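Local coordinates for protein Xcc_ctr_pt (Xanthomonas campestris pv. campestris, PDB 6NJW) that probably cleaves DNA by a two-metal mechanism, the present chain being the C-terminal, Toprim-containing region of a Class 2 OLD family nuclease, at residues 102-107 / 123-128; 63-68 / 98-103. One frame throughout, in Å; residues are numbered along the deposited sequence.

Contact 1. Residues 102-107 / 123-128; sequences DVIEGG and EQYGYF
I104 packs on Y125 and Y127, and E105 bonds to Y125, in the Toprim fold, where the end of helix 93-104 faces the turn that leads into strand 127-130. That turn is a Schellman motif that ends helix 115-123. G126 is its C-prime residue, with positive phi; G126 N is hydrogen-bonded to E123 O and Y127 N to A122 O.

One hydrogen bond crosses the contact. Y125 OH donates to E105 OE2, which lies at the edge of the ring, in its plane. The 2.3 Å between Y125 OH and E105 OE2 is very short, so the exact length is doubtful. E105 reaches the phenol with CG anti to the backbone N (chi1 -165°) and an extended chain beyond it. Its carboxylate is turned 80° from the ring plane. The other oxygen, OE1, is hydrogen-bonded to H110 NE2, so the carboxylate has a partner at each oxygen.

The remaining contacts are apolar. I104 CG2 sits over one face of the Y125 ring in a CH-pi contact, 4.0 Å from the centroid and 14° off the normal. I104 CG1 lies near the rim, 3.9 Å from Y125 CD1. The same isoleucine also meets Y127, whose OH is hydrogen-bonded to H77 NE2. I104 CG2 is 4.0 Å from Y127 CE2, and I104 CD1 is 3.7 Å from Y127 OH.

Contact 2. Residues 63-68 / 98-103; sequences PYVKLL and INVLDV
No ring, amide or carboxylate lies between V65 and its two partners, V100 and V103. The contact is made by aliphatic groups alone. A flat group beside it, the phenol of Y127, borders both helices, and its OH is hydrogen-bonded to H77. Y127 OH is 3.5 Å from V65 CG1. Y127 CE2 is 3.8 Å from V100 CG2.

V65 carries most of the contact from helix 62-68. Each of its methyls has its own partner. V65 CG2 meets V100 CG1 at 3.5 Å, the closest approach between the two segments. V65 CG1 meets V103 CG1 at 3.8 Å. The first torsion explains this split: CG1 is anti to the backbone N (chi1 173°), and CG2 stands beside that N. V100 and V103 are three residues apart, so V65 touches side chains on successive turns of helix 93-104.

V103 also serves two partners. Its CG1 meets V65 and also approaches K66 CG. V103 CG2 lies 3.9 Å from the same K66 CG. Only the start of the K66 chain takes part. Beyond CG the lysine is extended, and the residue is exposed. The contact thus runs from buried V65 and V100 to exposed K66.

No hydrogen bond joins the segments. They are held by van der Waals contact between three valines and the start of the K66 chain, and the two helix segments run nearly parallel, 16° apart.

V65 also touches H77 and I79 of strand 77-82, and L68 reaches V23 and L25 of strand 22-26, so helix 62-68 lies against the parallel sheet while packing on helix 93-104. It is the helix of a beta-alpha-beta crossover from strand 51-55 to strand 77-82, an alpha/beta layering characteristic of the Toprim fold.

In the fold
From the N terminus, strand 22-26, helix 29-41 and strand 51-55 come first, then helix 62-68. Contact 2 closes the loop from there to helix 93-104, and strand 77-82 lies within that loop. D82, a magnesium ligand, ends this strand. Contact 1 starts on the same helix, sharing D102 and V103 with contact 2. It closes the shorter loop that holds helix 115-123 and leads to strand 127-130. The two loops follow one another along the chain. The centres of the two contacts are about 8 Å apart. Helix 93-104 is thereby tied to helix 62-68 and to the edge strand 127-130. L101 of 98-103 also packs against Y125 of 123-128.

Contact 1. Residues 102-107 / 123-128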
ATOM      1  N   ASP A 102       8.269  -9.291 -16.455  1.00 45.58           N
ATOM      2  CA  ASP A 102       8.449  -9.439 -17.900  1.00 47.61           C
ATOM      3  C   ASP A 102       8.593  -8.091 -18.595  1.00 44.65           C
ATOM      4  O   ASP A 102       9.269  -7.995 -19.623  1.00 45.59           O
ATOM      5  CB  ASP A 102       7.275 -10.201 -18.507  1.00 46.46           C
ATOM      6  CG  ASP A 102       7.301 -11.679 -18.182  1.00 49.04           C
ATOM      7  OD1 ASP A 102       8.354 -12.189 -17.745  1.00 52.09           O
ATOM      8  OD2 ASP A 102       6.251 -12.324 -18.359  1.00 53.91           O
ATOM      9  N   VAL A 103       7.965  -7.044 -18.057  1.00 44.08           N
ATOM     10  CA  VAL A 103       8.115  -5.699 -18.608  1.00 41.33           C
ATOM     11  C   VAL A 103       9.407  -5.050 -18.119  1.00 49.66           C
ATOM     12  O   VAL A 103      10.230  -4.580 -18.914  1.00 44.90           O
ATOM     13  CB  VAL A 103       6.885  -4.842 -18.242  1.00 38.39           C
ATOM     14  CG1 VAL A 103       7.054  -3.409 -18.732  1.00 43.08           C
ATOM     15  CG2 VAL A 103       5.597  -5.470 -18.787  1.00 44.80           C
ATOM     16  N   ILE A 104       9.604  -4.988 -16.800  1.00 45.61           N
ATOM     17  CA  ILE A 104      10.734  -4.224 -16.281  1.00 46.43           C
ATOM     18  C   ILE A 104      12.057  -4.962 -16.457  1.00 46.58           C
ATOM     19  O   ILE A 104      13.122  -4.334 -16.410  1.00 49.55           O
ATOM     20  CB  ILE A 104      10.509  -3.860 -14.804  1.00 48.96           C
ATOM     21  CG1 ILE A 104      11.412  -2.699 -14.388  1.00 49.41           C
ATOM     22  CG2 ILE A 104      10.784  -5.066 -13.907  1.00 47.16           C
ATOM     23  CD1 ILE A 104      10.886  -1.334 -14.800  1.00 53.47           C
ATOM     24  N   GLU A 105      12.021  -6.269 -16.685  1.00 48.32           N
ATOM     25  CA  GLU A 105      13.221  -7.080 -16.882  1.00 53.36           C
ATOM     26  C   GLU A 105      13.002  -7.960 -18.114  1.00 57.69           C
ATOM     27  O   GLU A 105      13.053  -9.188 -18.069  1.00 59.65           O
ATOM     28  CB  GLU A 105      13.525  -7.901 -15.616  1.00 50.69           C
ATOM     29  CG  GLU A 105      14.902  -8.514 -15.548  1.00 50.80           C
ATOM     30  CD  GLU A 105      15.119  -9.326 -14.262  1.00 53.27           C
ATOM     31  OE1 GLU A 105      14.550 -10.438 -14.162  1.00 50.78           O
ATOM     32  OE2 GLU A 105      15.857  -8.851 -13.361  1.00 51.10           O
ATOM     33  N   GLY A 106      12.712  -7.307 -19.236  1.00 60.37           N
ATOM     34  CA  GLY A 106      12.410  -8.000 -20.473  1.00 63.76           C
ATOM     35  C   GLY A 106      13.648  -8.063 -21.347  1.00 66.22           C
ATOM     36  O   GLY A 106      14.455  -7.135 -21.361  1.00 79.83           O
ATOM     37  N   GLY A 107      13.804  -9.178 -22.052  1.00 68.06           N
ATOM     38  CA  GLY A 107      12.928 -10.321 -21.915  1.00 64.70           C
ATOM     39  C   GLY A 107      13.705 -11.473 -21.314  1.00 69.46           C
ATOM     40  O   GLY A 107      14.398 -12.219 -22.010  1.00 72.96           O
ATOM     41  N   GLU A 123      11.582  -7.230  -5.304  1.00 41.13           N
ATOM     42  CA  GLU A 123      12.008  -6.159  -4.401  1.00 35.26           C
ATOM     43  C   GLU A 123      13.133  -5.332  -4.992  1.00 35.80           C
ATOM     44  O   GLU A 123      13.268  -4.148  -4.659  1.00 39.34           O
ATOM     45  CB  GLU A 123      12.439  -6.727  -3.039  1.00 37.71           C
ATOM     46  CG  GLU A 123      11.257  -7.279  -2.259  1.00 39.95           C
ATOM     47  CD  GLU A 123      11.548  -7.521  -0.776  1.00 44.15           C
ATOM     48  OE1 GLU A 123      12.699  -7.354  -0.341  1.00 43.55           O
ATOM     49  OE2 GLU A 123      10.609  -7.880  -0.043  1.00 44.75           O
ATOM     50  N   GLN A 124      13.966  -5.933  -5.845  1.00 33.02           N
ATOM     51  CA  GLN A 124      15.052  -5.181  -6.466  1.00 38.61           C
ATOM     52  C   GLN A 124      14.529  -4.027  -7.314  1.00 37.35           C
ATOM     53  O   GLN A 124      15.200  -2.994  -7.454  1.00 35.70           O
ATOM     54  CB  GLN A 124      15.904  -6.115  -7.324  1.00 39.11           C
ATOM     55  CG  GLN A 124      16.736  -7.109  -6.545  1.00 43.08           C
ATOM     56  CD  GLN A 124      17.720  -7.805  -7.453  1.00 44.60           C
ATOM     57  OE1 GLN A 124      18.731  -7.226  -7.853  1.00 49.31           O
ATOM     58  NE2 GLN A 124      17.402  -9.027  -7.828  1.00 40.88           N
ATOM     59  N   TYR A 125      13.329  -4.167  -7.863  1.00 37.02           N
ATOM     60  CA  TYR A 125      12.748  -3.137  -8.709  1.00 35.59           C
ATOM     61  C   TYR A 125      11.774  -2.259  -7.947  1.00 36.32           C
ATOM     62  O   TYR A 125      11.030  -1.492  -8.569  1.00 38.26           O
ATOM     63  CB  TYR A 125      12.066  -3.786  -9.924  1.00 39.21           C
ATOM     64  CG  TYR A 125      13.077  -4.510 -10.779  1.00 40.23           C
ATOM     65  CD1 TYR A 125      13.921  -3.814 -11.631  1.00 46.23           C
ATOM     66  CD2 TYR A 125      13.233  -5.893 -10.690  1.00 46.34           C
ATOM     67  CE1 TYR A 125      14.865  -4.476 -12.399  1.00 45.44           C
ATOM     68  CE2 TYR A 125      14.176  -6.558 -11.448  1.00 45.02           C
ATOM     69  CZ  TYR A 125      14.985  -5.847 -12.303  1.00 47.13           C
ATOM     70  OH  TYR A 125      15.929  -6.524 -13.051  1.00 52.67           O
ATOM     71  N   GLY A 126      11.756  -2.356  -6.618  1.00 34.00           N
ATOM     72  CA  GLY A 126      10.833  -1.553  -5.830  1.00 34.16           C
ATOM     73  C   GLY A 126       9.416  -2.063  -5.756  1.00 34.83           C
ATOM     74  O   GLY A 126       8.500  -1.283  -5.488  1.00 33.62           O
ATOM     75  N   TYR A 127       9.196  -3.357  -5.957  1.00 34.82           N
ATOM     76  CA  TYR A 127       7.861  -3.941  -5.906  1.00 32.91           C
ATOM     77  C   TYR A 127       7.765  -4.784  -4.643  1.00 36.83           C
ATOM     78  O   TYR A 127       8.515  -5.751  -4.494  1.00 38.22           O
ATOM     79  CB  TYR A 127       7.594  -4.798  -7.148  1.00 33.37           C
ATOM     80  CG  TYR A 127       7.793  -4.095  -8.499  1.00 38.42           C
ATOM     81  CD1 TYR A 127       7.732  -2.705  -8.612  1.00 34.78           C
ATOM     82  CD2 TYR A 127       8.052  -4.840  -9.660  1.00 33.92           C
ATOM     83  CE1 TYR A 127       7.907  -2.072  -9.854  1.00 35.69           C
ATOM     84  CE2 TYR A 127       8.243  -4.223 -10.897  1.00 36.85           C
ATOM     85  CZ  TYR A 127       8.159  -2.846 -10.995  1.00 41.68           C
ATOM     86  OH  TYR A 127       8.332  -2.244 -12.228  1.00 39.89           O
ATOM     87  N   PHE A 128       6.842  -4.430  -3.741  1.00 33.10           N
ATOM     88  CA  PHE A 128       6.864  -4.983  -2.391  1.00 38.56           C
ATOM     89  C   PHE A 128       5.516  -5.597  -2.061  1.00 37.44           C
ATOM     90  O   PHE A 128       4.466  -5.045  -2.419  1.00 37.75           O
ATOM     91  CB  PHE A 128       7.229  -3.901  -1.340  1.00 33.44           C
ATOM     92  CG  PHE A 128       8.639  -3.408  -1.467  1.00 36.39           C
ATOM     93  CD1 PHE A 128       9.696  -4.144  -0.954  1.00 36.58           C
ATOM     94  CD2 PHE A 128       8.911  -2.231  -2.135  1.00 35.82           C
ATOM     95  CE1 PHE A 128      11.012  -3.703  -1.098  1.00 36.40           C
ATOM     96  CE2 PHE A 128      10.213  -1.780  -2.292  1.00 34.80           C
ATOM     97  CZ  PHE A 128      11.270  -2.512  -1.778  1.00 35.38           C
TER

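Contact 2. Residues 63-68 / 98-103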
ATOM      1  N   PRO A  63      -0.306  -2.572 -16.994  1.00 39.16           N
ATOM      2  CA  PRO A  63      -0.386  -1.384 -17.864  1.00 40.25           C
ATOM      3  C   PRO A  63       0.356  -0.191 -17.306  1.00 38.88           C
ATOM      4  O   PRO A  63       0.914   0.597 -18.078  1.00 33.43           O
ATOM      5  CB  PRO A  63      -1.894  -1.103 -17.943  1.00 39.34           C
ATOM      6  CG  PRO A  63      -2.527  -2.424 -17.632  1.00 44.45           C
ATOM      7  CD  PRO A  63      -1.645  -3.050 -16.608  1.00 41.23           C
ATOM      8  N   TYR A  64       0.390  -0.038 -15.980  1.00 37.39           N
ATOM      9  CA  TYR A  64       1.119   1.079 -15.383  1.00 36.67           C
ATOM     10  C   TYR A  64       2.625   0.880 -15.443  1.00 35.99           C
ATOM     11  O   TYR A  64       3.376   1.848 -15.629  1.00 35.19           O
ATOM     12  CB  TYR A  64       0.665   1.276 -13.941  1.00 36.80           C
ATOM     13  CG  TYR A  64      -0.744   1.780 -13.902  1.00 37.54           C
ATOM     14  CD1 TYR A  64      -1.820   0.897 -13.984  1.00 43.73           C
ATOM     15  CD2 TYR A  64      -1.006   3.136 -13.843  1.00 44.88           C
ATOM     16  CE1 TYR A  64      -3.130   1.353 -13.967  1.00 44.84           C
ATOM     17  CE2 TYR A  64      -2.313   3.608 -13.831  1.00 49.03           C
ATOM     18  CZ  TYR A  64      -3.365   2.712 -13.894  1.00 49.85           C
ATOM     19  OH  TYR A  64      -4.658   3.179 -13.873  1.00 56.78           O
ATOM     20  N   VAL A  65       3.103  -0.350 -15.240  1.00 35.24           N
ATOM     21  CA  VAL A  65       4.534  -0.585 -15.383  1.00 34.08           C
ATOM     22  C   VAL A  65       4.966  -0.379 -16.834  1.00 37.75           C
ATOM     23  O   VAL A  65       6.066   0.128 -17.106  1.00 37.89           O
ATOM     24  CB  VAL A  65       4.903  -1.988 -14.853  1.00 30.86           C
ATOM     25  CG1 VAL A  65       6.357  -2.316 -15.151  1.00 34.54           C
ATOM     26  CG2 VAL A  65       4.645  -2.044 -13.365  1.00 36.74           C
ATOM     27  N   LYS A  66       4.107  -0.747 -17.794  1.00 36.14           N
ATOM     28  CA  LYS A  66       4.422  -0.428 -19.190  1.00 35.10           C
ATOM     29  C   LYS A  66       4.534   1.078 -19.399  1.00 32.11           C
ATOM     30  O   LYS A  66       5.466   1.558 -20.052  1.00 35.70           O
ATOM     31  CB  LYS A  66       3.361  -1.030 -20.119  1.00 35.12           C
ATOM     32  CG  LYS A  66       3.484  -2.551 -20.297  1.00 40.65           C
ATOM     33  CD  LYS A  66       2.304  -3.096 -21.126  1.00 43.91           C
ATOM     34  CE  LYS A  66       2.461  -4.572 -21.469  1.00 49.07           C
ATOM     35  NZ  LYS A  66       1.309  -5.033 -22.316  1.00 48.34           N
ATOM     36  N   LEU A  67       3.613   1.845 -18.825  1.00 35.46           N
ATOM     37  CA  LEU A  67       3.662   3.299 -18.996  1.00 37.90           C
ATOM     38  C   LEU A  67       4.929   3.900 -18.388  1.00 37.92           C
ATOM     39  O   LEU A  67       5.546   4.801 -18.973  1.00 36.37           O
ATOM     40  CB  LEU A  67       2.424   3.933 -18.373  1.00 32.37           C
ATOM     41  CG  LEU A  67       2.432   5.461 -18.295  1.00 40.65           C
ATOM     42  CD1 LEU A  67       2.421   6.077 -19.710  1.00 39.76           C
ATOM     43  CD2 LEU A  67       1.231   5.948 -17.476  1.00 39.17           C
ATOM     44  N   LEU A  68       5.338   3.413 -17.213  1.00 36.74           N
ATOM     45  CA  LEU A  68       6.445   4.012 -16.467  1.00 36.13           C
ATOM     46  C   LEU A  68       7.788   3.335 -16.712  1.00 35.91           C
ATOM     47  O   LEU A  68       8.820   3.902 -16.351  1.00 40.15           O
ATOM     48  CB  LEU A  68       6.125   4.002 -14.957  1.00 40.51           C
ATOM     49  CG  LEU A  68       4.745   4.553 -14.585  1.00 40.39           C
ATOM     50  CD1 LEU A  68       4.378   4.196 -13.143  1.00 39.53           C
ATOM     51  CD2 LEU A  68       4.675   6.056 -14.791  1.00 41.61           C
ATOM     52  N   ILE A  98       5.228 -11.737 -12.041  1.00 45.95           N
ATOM     53  CA  ILE A  98       5.862 -12.129 -13.300  1.00 44.95           C
ATOM     54  C   ILE A  98       5.388 -11.222 -14.433  1.00 39.09           C
ATOM     55  O   ILE A  98       6.168 -10.843 -15.318  1.00 45.22           O
ATOM     56  CB  ILE A  98       5.584 -13.615 -13.601  1.00 50.17           C
ATOM     57  CG1 ILE A  98       6.379 -14.500 -12.631  1.00 48.25           C
ATOM     58  CG2 ILE A  98       5.952 -13.945 -15.048  1.00 47.80           C
ATOM     59  CD1 ILE A  98       6.028 -15.972 -12.720  1.00 55.34           C
ATOM     60  N   ASN A  99       4.113 -10.838 -14.405  1.00 41.14           N
ATOM     61  CA  ASN A  99       3.582  -9.971 -15.454  1.00 41.25           C
ATOM     62  C   ASN A  99       4.299  -8.627 -15.492  1.00 44.01           C
ATOM     63  O   ASN A  99       4.570  -8.096 -16.578  1.00 42.17           O
ATOM     64  CB  ASN A  99       2.078  -9.791 -15.265  1.00 45.21           C
ATOM     65  CG  ASN A  99       1.288 -10.989 -15.782  1.00 49.80           C
ATOM     66  OD1 ASN A  99       1.780 -11.741 -16.613  1.00 49.45           O
ATOM     67  ND2 ASN A  99       0.081 -11.180 -15.268  1.00 49.24           N
ATOM     68  N   VAL A 100       4.652  -8.067 -14.325  1.00 43.40           N
ATOM     69  CA  VAL A 100       5.424  -6.820 -14.374  1.00 38.09           C
ATOM     70  C   VAL A 100       6.919  -7.075 -14.548  1.00 39.65           C
ATOM     71  O   VAL A 100       7.616  -6.253 -15.157  1.00 41.62           O
ATOM     72  CB  VAL A 100       5.147  -5.925 -13.149  1.00 35.03           C
ATOM     73  CG1 VAL A 100       3.705  -5.447 -13.168  1.00 36.12           C
ATOM     74  CG2 VAL A 100       5.447  -6.643 -11.844  1.00 40.07           C
ATOM     75  N   LEU A 101       7.455  -8.192 -14.044  1.00 35.16           N
ATOM     76  CA  LEU A 101       8.880  -8.430 -14.244  1.00 39.57           C
ATOM     77  C   LEU A 101       9.203  -8.687 -15.711  1.00 43.19           C
ATOM     78  O   LEU A 101      10.289  -8.320 -16.178  1.00 44.46           O
ATOM     79  CB  LEU A 101       9.358  -9.591 -13.374  1.00 43.99           C
ATOM     80  CG  LEU A 101       9.498  -9.315 -11.868  1.00 38.80           C
ATOM     81  CD1 LEU A 101       9.622 -10.623 -11.097  1.00 43.65           C
ATOM     82  CD2 LEU A 101      10.677  -8.413 -11.569  1.00 38.77           C
ATOM     83  N   ASP A 102       8.269  -9.291 -16.455  1.00 45.58           N
ATOM     84  CA  ASP A 102       8.449  -9.439 -17.900  1.00 47.61           C
ATOM     85  C   ASP A 102       8.593  -8.091 -18.595  1.00 44.65           C
ATOM     86  O   ASP A 102       9.269  -7.995 -19.623  1.00 45.59           O
ATOM     87  CB  ASP A 102       7.275 -10.201 -18.507  1.00 46.46           C
ATOM     88  CG  ASP A 102       7.301 -11.679 -18.182  1.00 49.04           C
ATOM     89  OD1 ASP A 102       8.354 -12.189 -17.745  1.00 52.09           O
ATOM     90  OD2 ASP A 102       6.251 -12.324 -18.359  1.00 53.91           O
ATOM     91  N   VAL A 103       7.965  -7.044 -18.057  1.00 44.08           N
ATOM     92  CA  VAL A 103       8.115  -5.699 -18.608  1.00 41.33           C
ATOM     93  C   VAL A 103       9.407  -5.050 -18.119  1.00 49.66           C
ATOM     94  O   VAL A 103      10.230  -4.580 -18.914  1.00 44.90           O
ATOM     95  CB  VAL A 103       6.885  -4.842 -18.242  1.00 38.39           C
ATOM     96  CG1 VAL A 103       7.054  -3.409 -18.732  1.00 43.08           C
ATOM     97  CG2 VAL A 103       5.597  -5.470 -18.787  1.00 44.80           C
TER